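Local structure of CELL WALL surface anchor family protein (2X9Z) at residues I42-A51 with L100-E109; K4-P15 with V34-I42. The protein forms the repeating backbone subunit of the pneumococcal pilus, a cell-wall-anchored surface fibre that probably serves in adhesion. The protein carries 1 engineered substitution. All blocks are in the same frame, centred on the assembly; numbering follows the deposited sequence.

Contact 1: I42-A51 with L100-E109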
# COMPACT_ATOMS: atom_id res chain seq x y z
N ILE A 42 9.01 -13.15 -7.30
CA ILE A 42 9.22 -12.58 -8.62
C ILE A 42 9.56 -13.72 -9.57
O ILE A 42 10.43 -14.55 -9.27
CB ILE A 42 10.35 -11.53 -8.57
CG1 ILE A 42 9.88 -10.34 -7.71
CG2 ILE A 42 10.78 -11.08 -9.98
CD1 ILE A 42 10.89 -9.24 -7.56
N PRO A 43 8.86 -13.80 -10.71
CA PRO A 43 9.01 -14.94 -11.62
C PRO A 43 10.41 -15.01 -12.26
O PRO A 43 11.11 -14.01 -12.35
CB PRO A 43 7.95 -14.69 -12.70
CG PRO A 43 7.04 -13.66 -12.13
CD PRO A 43 7.87 -12.83 -11.20
N ALA A 44 10.80 -16.20 -12.69
CA ALA A 44 12.02 -16.34 -13.49
C ALA A 44 11.97 -15.46 -14.75
O ALA A 44 10.90 -15.21 -15.31
CB ALA A 44 12.23 -17.80 -13.88
N LEU A 45 13.14 -14.98 -15.15
CA LEU A 45 13.30 -14.21 -16.39
C LEU A 45 12.53 -12.89 -16.40
O LEU A 45 12.10 -12.42 -17.46
CB LEU A 45 12.94 -15.06 -17.62
CG LEU A 45 13.69 -16.39 -17.72
CD1 LEU A 45 13.25 -17.18 -18.95
CD2 LEU A 45 15.19 -16.16 -17.73
N ALA A 46 12.37 -12.28 -15.23
CA ALA A 46 11.75 -10.96 -15.13
C ALA A 46 12.64 -9.88 -15.75
O ALA A 46 13.86 -10.01 -15.78
CB ALA A 46 11.44 -10.64 -13.67
N ASN A 47 12.01 -8.81 -16.24
CA ASN A 47 12.75 -7.66 -16.74
C ASN A 47 12.11 -6.36 -16.28
O ASN A 47 11.81 -5.47 -17.08
CB ASN A 47 12.86 -7.70 -18.27
CG ASN A 47 13.89 -6.74 -18.80
OD1 ASN A 47 14.91 -6.48 -18.15
ND2 ASN A 47 13.65 -6.21 -19.99
N TYR A 48 11.91 -6.24 -14.97
CA TYR A 48 11.21 -5.08 -14.44
C TYR A 48 12.09 -3.83 -14.47
O TYR A 48 13.28 -3.89 -14.16
CB TYR A 48 10.77 -5.33 -13.00
CG TYR A 48 9.80 -6.48 -12.80
CD1 TYR A 48 9.05 -6.99 -13.85
CD2 TYR A 48 9.62 -7.04 -11.54
CE1 TYR A 48 8.16 -8.04 -13.65
CE2 TYR A 48 8.74 -8.08 -11.32
CZ TYR A 48 8.01 -8.58 -12.38
OH TYR A 48 7.13 -9.63 -12.14
N ALA A 49 11.48 -2.71 -14.83
CA ALA A 49 12.10 -1.40 -14.70
C ALA A 49 11.89 -0.85 -13.30
O ALA A 49 12.65 0.00 -12.84
CB ALA A 49 11.50 -0.43 -15.72
N THR A 50 10.85 -1.32 -12.62
CA THR A 50 10.52 -0.88 -11.27
C THR A 50 10.03 -2.06 -10.45
O THR A 50 9.25 -2.89 -10.92
CB THR A 50 9.41 0.21 -11.28
OG1 THR A 50 9.88 1.36 -12.00
CG2 THR A 50 9.02 0.61 -9.86
N ALA A 51 10.54 -2.14 -9.22
CA ALA A 51 10.03 -3.04 -8.20
C ALA A 51 9.96 -2.23 -6.91
O ALA A 51 10.97 -2.03 -6.24
CB ALA A 51 10.94 -4.25 -8.04
N LEU A 100 17.70 -4.43 -8.79
CA LEU A 100 16.94 -5.06 -9.86
C LEU A 100 17.75 -6.16 -10.52
O LEU A 100 17.20 -7.18 -10.95
CB LEU A 100 16.52 -4.02 -10.90
CG LEU A 100 15.38 -3.10 -10.47
CD1 LEU A 100 15.25 -1.91 -11.41
CD2 LEU A 100 14.07 -3.87 -10.37
N ALA A 101 19.06 -5.98 -10.58
CA ALA A 101 19.93 -6.98 -11.21
C ALA A 101 19.86 -8.32 -10.47
O ALA A 101 20.13 -9.37 -11.06
CB ALA A 101 21.37 -6.48 -11.28
N LYS A 102 19.52 -8.28 -9.19
CA LYS A 102 19.46 -9.49 -8.38
C LYS A 102 18.13 -10.23 -8.47
O LYS A 102 18.03 -11.39 -8.06
CB LYS A 102 19.81 -9.18 -6.91
CG LYS A 102 21.26 -8.76 -6.73
CD LYS A 102 21.57 -8.35 -5.30
CE LYS A 102 23.07 -8.12 -5.15
NZ LYS A 102 23.43 -7.70 -3.77
N VAL A 103 17.10 -9.58 -9.01
CA VAL A 103 15.80 -10.25 -9.18
C VAL A 103 15.40 -10.44 -10.64
O VAL A 103 14.57 -11.29 -10.94
CB VAL A 103 14.66 -9.56 -8.40
CG1 VAL A 103 14.98 -9.53 -6.92
CG2 VAL A 103 14.39 -8.17 -8.93
N ASN A 104 15.98 -9.64 -11.55
CA ASN A 104 15.68 -9.74 -12.97
C ASN A 104 16.55 -10.78 -13.65
O ASN A 104 17.68 -11.04 -13.22
CB ASN A 104 15.92 -8.40 -13.68
CG ASN A 104 14.78 -7.42 -13.52
OD1 ASN A 104 13.64 -7.81 -13.24
ND2 ASN A 104 15.08 -6.14 -13.72
N ASP A 105 16.04 -11.37 -14.73
CA ASP A 105 16.82 -12.29 -15.55
C ASP A 105 17.46 -13.41 -14.73
O ASP A 105 18.63 -13.76 -14.94
CB ASP A 105 17.88 -11.53 -16.35
CG ASP A 105 18.44 -12.35 -17.51
OD1 ASP A 105 17.73 -13.24 -18.02
OD2 ASP A 105 19.60 -12.09 -17.92
N GLN A 106 16.69 -13.97 -13.80
CA GLN A 106 17.13 -15.11 -13.01
C GLN A 106 16.42 -16.38 -13.50
O GLN A 106 15.34 -16.31 -14.09
CB GLN A 106 16.88 -14.87 -11.52
CG GLN A 106 17.51 -13.58 -11.04
CD GLN A 106 19.04 -13.58 -11.16
OE1 GLN A 106 19.69 -14.61 -10.98
NE2 GLN A 106 19.60 -12.42 -11.43
N ASN A 107 17.04 -17.54 -13.26
CA ASN A 107 16.53 -18.78 -13.85
C ASN A 107 15.47 -19.51 -13.01
O ASN A 107 14.93 -20.53 -13.43
CB ASN A 107 17.67 -19.72 -14.28
CG ASN A 107 18.10 -20.69 -13.19
OD1 ASN A 107 17.84 -20.49 -12.00
ND2 ASN A 107 18.78 -21.76 -13.60
N ALA A 108 15.17 -18.94 -11.85
CA ALA A 108 14.15 -19.48 -10.96
C ALA A 108 13.46 -18.32 -10.26
O ALA A 108 13.98 -17.21 -10.22
CB ALA A 108 14.78 -20.42 -9.93
N GLU A 109 12.29 -18.59 -9.70
CA GLU A 109 11.56 -17.63 -8.90
C GLU A 109 12.46 -17.08 -7.78
O GLU A 109 13.20 -17.84 -7.16
CB GLU A 109 10.36 -18.34 -8.29
CG GLU A 109 9.27 -17.45 -7.74
CD GLU A 109 8.11 -18.28 -7.23
OE1 GLU A 109 8.35 -19.20 -6.43
OE2 GLU A 109 6.96 -18.02 -7.65
O HOH W 1 13.14 -14.66 -10.71
O HOH W 2 13.97 -13.15 -12.79
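Ile42 and Val103 meet at the apolar centre of this contact. It packs the type II turn from Pro43 to Ala46 against helix 97-103 and the loop that follows, at one end of a beta sandwich. Ile42 CG1 lies anti to the carbonyl carbon (chi1 -66°), and this branch carries CD1 to 3.9 Å from Val103 CB. Leu100 forks over residues 48-51: its CD2 sits 3.9 Å from Ala51 CB, and its CD1 faces the backbone oxygen of Ala49. Both Leu100 and Val103 also touch Leu95 of strand 90-95. The Asn104 amide plane stands at 84° to the Tyr48 ring. The two ends of the Asn104 amide both bond the backbone of Tyr48. Asn104 ND2 gives an in-plane bond of 2.9 Å to a lone pair of Tyr48 O. Tyr48 N returns a bond of 2.9 Å to Asn104 OD1, coming from above the carbonyl plane. The pair fixes the rotation of the amide. Further out the backbones join directly. Leu45 N donates to Gln106 O, and Asp105 N donates to Ala46 O. A bridging water accepts from both Ala46 N and Gln106 N. At the outer edge, Glu109 CA makes a CA-H...O contact of 3.3 Å with Ile42 O.

Contact 2: K4-P15 with V34-I42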
# COMPACT_ATOMS: atom_id res chain seq x y z
N LYS A 4 3.79 -12.62 -7.13
CA LYS A 4 2.81 -12.91 -6.09
C LYS A 4 3.27 -12.29 -4.79
O LYS A 4 4.46 -12.12 -4.58
CB LYS A 4 2.65 -14.42 -5.92
CG LYS A 4 2.15 -15.14 -7.16
CD LYS A 4 1.90 -16.62 -6.90
CE LYS A 4 3.17 -17.33 -6.45
NZ LYS A 4 4.20 -17.37 -7.52
N ILE A 5 2.33 -11.94 -3.92
CA ILE A 5 2.67 -11.26 -2.68
C ILE A 5 1.77 -11.67 -1.53
O ILE A 5 0.62 -12.04 -1.74
CB ILE A 5 2.62 -9.73 -2.86
CG1 ILE A 5 3.24 -8.99 -1.67
CG2 ILE A 5 1.18 -9.27 -3.11
CD1 ILE A 5 3.53 -7.54 -1.96
N ASP A 6 2.31 -11.61 -0.32
CA ASP A 6 1.50 -11.76 0.87
C ASP A 6 2.07 -10.88 1.97
O ASP A 6 3.28 -10.60 1.99
CB ASP A 6 1.47 -13.22 1.32
CG ASP A 6 0.44 -13.46 2.42
OD1 ASP A 6 -0.63 -12.80 2.42
OD2 ASP A 6 0.70 -14.31 3.30
N LYS A 7 1.20 -10.43 2.86
CA LYS A 7 1.62 -9.68 4.02
C LYS A 7 1.01 -10.30 5.27
O LYS A 7 -0.18 -10.61 5.30
CB LYS A 7 1.17 -8.23 3.92
CG LYS A 7 1.57 -7.45 5.14
CD LYS A 7 1.06 -6.06 5.13
CE LYS A 7 1.64 -5.36 6.32
NZ LYS A 7 1.50 -3.91 6.18
N ASP A 8 1.82 -10.48 6.31
CA ASP A 8 1.30 -11.02 7.55
C ASP A 8 2.27 -10.72 8.68
O ASP A 8 3.28 -10.03 8.49
CB ASP A 8 1.09 -12.54 7.41
CG ASP A 8 -0.07 -13.07 8.24
OD1 ASP A 8 -0.39 -12.49 9.30
OD2 ASP A 8 -0.67 -14.08 7.82
N PHE A 9 1.96 -11.22 9.87
CA PHE A 9 2.89 -11.10 10.98
C PHE A 9 4.11 -11.98 10.75
O PHE A 9 4.09 -12.87 9.89
CB PHE A 9 2.18 -11.46 12.28
CG PHE A 9 0.95 -10.64 12.53
CD1 PHE A 9 -0.31 -11.23 12.55
CD2 PHE A 9 1.04 -9.27 12.69
CE1 PHE A 9 -1.44 -10.46 12.75
CE2 PHE A 9 -0.09 -8.50 12.90
CZ PHE A 9 -1.34 -9.10 12.93
N LYS A 10 5.18 -11.71 11.49
CA LYS A 10 6.43 -12.46 11.36
C LYS A 10 6.21 -13.97 11.32
O LYS A 10 5.53 -14.54 12.18
CB LYS A 10 7.38 -12.09 12.51
CG LYS A 10 8.65 -12.93 12.56
CD LYS A 10 9.60 -12.38 13.62
CE LYS A 10 10.92 -13.12 13.62
NZ LYS A 10 10.74 -14.54 14.02
N GLY A 11 6.77 -14.62 10.30
CA GLY A 11 6.73 -16.06 10.18
C GLY A 11 5.48 -16.63 9.51
O GLY A 11 5.38 -17.84 9.33
N LYS A 12 4.55 -15.76 9.13
CA LYS A 12 3.25 -16.23 8.67
C LYS A 12 2.91 -15.88 7.22
O LYS A 12 1.94 -16.38 6.67
CB LYS A 12 2.14 -15.71 9.59
CG LYS A 12 2.25 -16.21 11.03
CD LYS A 12 1.07 -15.72 11.87
CE LYS A 12 0.91 -16.50 13.17
NZ LYS A 12 2.00 -16.23 14.14
N ALA A 13 3.72 -15.02 6.59
CA ALA A 13 3.44 -14.63 5.21
C ALA A 13 3.78 -15.76 4.24
O ALA A 13 4.81 -16.42 4.38
CB ALA A 13 4.19 -13.37 4.84
N ASN A 14 2.92 -15.96 3.25
CA ASN A 14 3.06 -17.07 2.32
C ASN A 14 2.22 -16.78 1.07
O ASN A 14 1.01 -17.00 1.07
CB ASN A 14 2.60 -18.37 2.99
CG ASN A 14 2.87 -19.60 2.15
OD1 ASN A 14 2.88 -19.54 0.92
ND2 ASN A 14 3.08 -20.73 2.82
N PRO A 15 2.87 -16.29 -0.00
CA PRO A 15 2.12 -15.89 -1.20
C PRO A 15 1.38 -17.05 -1.86
O PRO A 15 0.34 -16.82 -2.47
CB PRO A 15 3.20 -15.38 -2.14
CG PRO A 15 4.31 -14.96 -1.25
CD PRO A 15 4.29 -15.92 -0.09
N VAL A 34 4.74 -5.10 17.37
CA VAL A 34 4.14 -6.07 16.46
C VAL A 34 5.05 -6.23 15.24
O VAL A 34 5.37 -5.24 14.57
CB VAL A 34 2.74 -5.61 16.02
CG1 VAL A 34 2.09 -6.66 15.12
CG2 VAL A 34 1.86 -5.32 17.24
N GLU A 35 5.47 -7.45 14.96
CA GLU A 35 6.42 -7.71 13.88
C GLU A 35 5.70 -8.15 12.61
O GLU A 35 4.85 -9.04 12.64
CB GLU A 35 7.43 -8.77 14.30
CG GLU A 35 8.30 -8.32 15.47
CD GLU A 35 9.19 -9.42 15.98
OE1 GLU A 35 8.67 -10.34 16.65
OE2 GLU A 35 10.40 -9.38 15.71
N TYR A 36 6.09 -7.53 11.49
CA TYR A 36 5.46 -7.75 10.20
C TYR A 36 6.44 -8.25 9.15
O TYR A 36 7.64 -8.02 9.24
CB TYR A 36 4.88 -6.43 9.68
CG TYR A 36 3.61 -5.99 10.38
CD1 TYR A 36 3.65 -5.17 11.50
CD2 TYR A 36 2.37 -6.38 9.91
CE1 TYR A 36 2.49 -4.75 12.13
CE2 TYR A 36 1.22 -5.96 10.52
CZ TYR A 36 1.27 -5.15 11.63
OH TYR A 36 0.10 -4.76 12.23
N GLU A 37 5.90 -8.90 8.13
CA GLU A 37 6.70 -9.26 6.97
C GLU A 37 5.86 -9.21 5.70
O GLU A 37 4.65 -9.51 5.70
CB GLU A 37 7.33 -10.64 7.15
CG GLU A 37 6.33 -11.77 7.21
CD GLU A 37 6.99 -13.10 7.50
OE1 GLU A 37 6.46 -14.14 7.06
OE2 GLU A 37 8.04 -13.12 8.18
N ILE A 38 6.51 -8.81 4.61
CA ILE A 38 5.92 -8.79 3.28
C ILE A 38 6.80 -9.71 2.44
O ILE A 38 8.01 -9.50 2.35
CB ILE A 38 5.96 -7.37 2.68
CG1 ILE A 38 5.28 -6.35 3.61
CG2 ILE A 38 5.35 -7.37 1.28
CD1 ILE A 38 5.62 -4.93 3.25
N VAL A 39 6.19 -10.73 1.84
CA VAL A 39 6.93 -11.69 1.03
C VAL A 39 6.43 -11.62 -0.41
O VAL A 39 5.22 -11.70 -0.65
CB VAL A 39 6.78 -13.13 1.57
CG1 VAL A 39 7.41 -14.13 0.63
CG2 VAL A 39 7.38 -13.23 2.98
N THR A 40 7.35 -11.45 -1.35
CA THR A 40 7.01 -11.30 -2.77
C THR A 40 7.79 -12.30 -3.60
O THR A 40 9.00 -12.45 -3.42
CB THR A 40 7.32 -9.87 -3.26
OG1 THR A 40 6.71 -8.93 -2.37
CG2 THR A 40 6.77 -9.65 -4.67
N LYS A 41 7.10 -12.98 -4.50
CA LYS A 41 7.72 -13.92 -5.41
C LYS A 41 7.79 -13.29 -6.79
O LYS A 41 6.77 -12.94 -7.37
CB LYS A 41 6.90 -15.21 -5.50
CG LYS A 41 6.67 -15.91 -4.19
CD LYS A 41 7.91 -16.62 -3.70
CE LYS A 41 7.62 -17.41 -2.43
NZ LYS A 41 8.82 -18.11 -1.90
N ILE A 42 9.01 -13.15 -7.30
CA ILE A 42 9.22 -12.58 -8.62
C ILE A 42 9.56 -13.72 -9.57
O ILE A 42 10.43 -14.55 -9.27
CB ILE A 42 10.35 -11.53 -8.57
CG1 ILE A 42 9.88 -10.34 -7.71
CG2 ILE A 42 10.78 -11.08 -9.98
CD1 ILE A 42 10.89 -9.24 -7.56
O HOH W 3 5.79 -15.23 -9.18
O HOH W 4 6.85 -16.47 6.24
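Glu37 receives the turn after strand 4-9 on its carboxylate, within an antiparallel strand pair at the edge of a beta sandwich. Gly11 N meets Glu37 OE2 at 2.9 Å, almost straight (176° at the hydrogen) but from above the carboxylate plane. Ala13 N reaches Glu37 OE1 at 2.9 Å on the anti side. Glu37 CG sits between the backbone N and the carbonyl carbon (chi1 66°), which directs the acid toward this turn. Two peptide N-H groups thus bond the carboxylate of this buried residue, with Lys113 a weak, long ion-pair partner. Backbone bonds pair Lys4 with Lys41, Asp6 with Val39 and Asp8 with Glu37, and Lys10 N adds a bond to Glu35 O. Ile5, Lys7, Ile38 and Thr40 point to the face that meets strands 50-57 and 130-139. There the extended Lys7 chain ends in an intramolecular isopeptide bond to Asn132, a cross-link characteristic of Gram-positive pilins; Asp55 hydrogen-bonds its NZ. Ile5 CD1 lies 3.7 Å from Ile38 CG2. On the other face Val39 splits its methyls, CG1 against Pro15 and CG2 against Ala13. Phe9 and Tyr36 lie side by side with ring planes at 46°. Phe9 CE2 also rests 3.6 Å from Val34 CG1.

Overall arrangement
Contact 2 precedes contact 1 along the chain, and the two share Ile42. In contact 2 this residue closes strand 33-42; in contact 1 it leads into the turn. Their centres lie about 19 Å apart. A salt bridge joins them directly: Glu109 OE2 is 2.8 Å from Lys4 NZ. The same oxygen packs 3.5 Å from Lys41 CB. Ile42 also bonds through its backbone to Lys110, where strand 110-120 begins, so one sheet connects the two regions. Contact 2 supplies Lys7, one half of the isopeptide cross-link to Asn132. Lys7 NZ is 15.7 Å from Ala51 O of contact 1, which lies at the end of the sandwich and does not touch the cross-link.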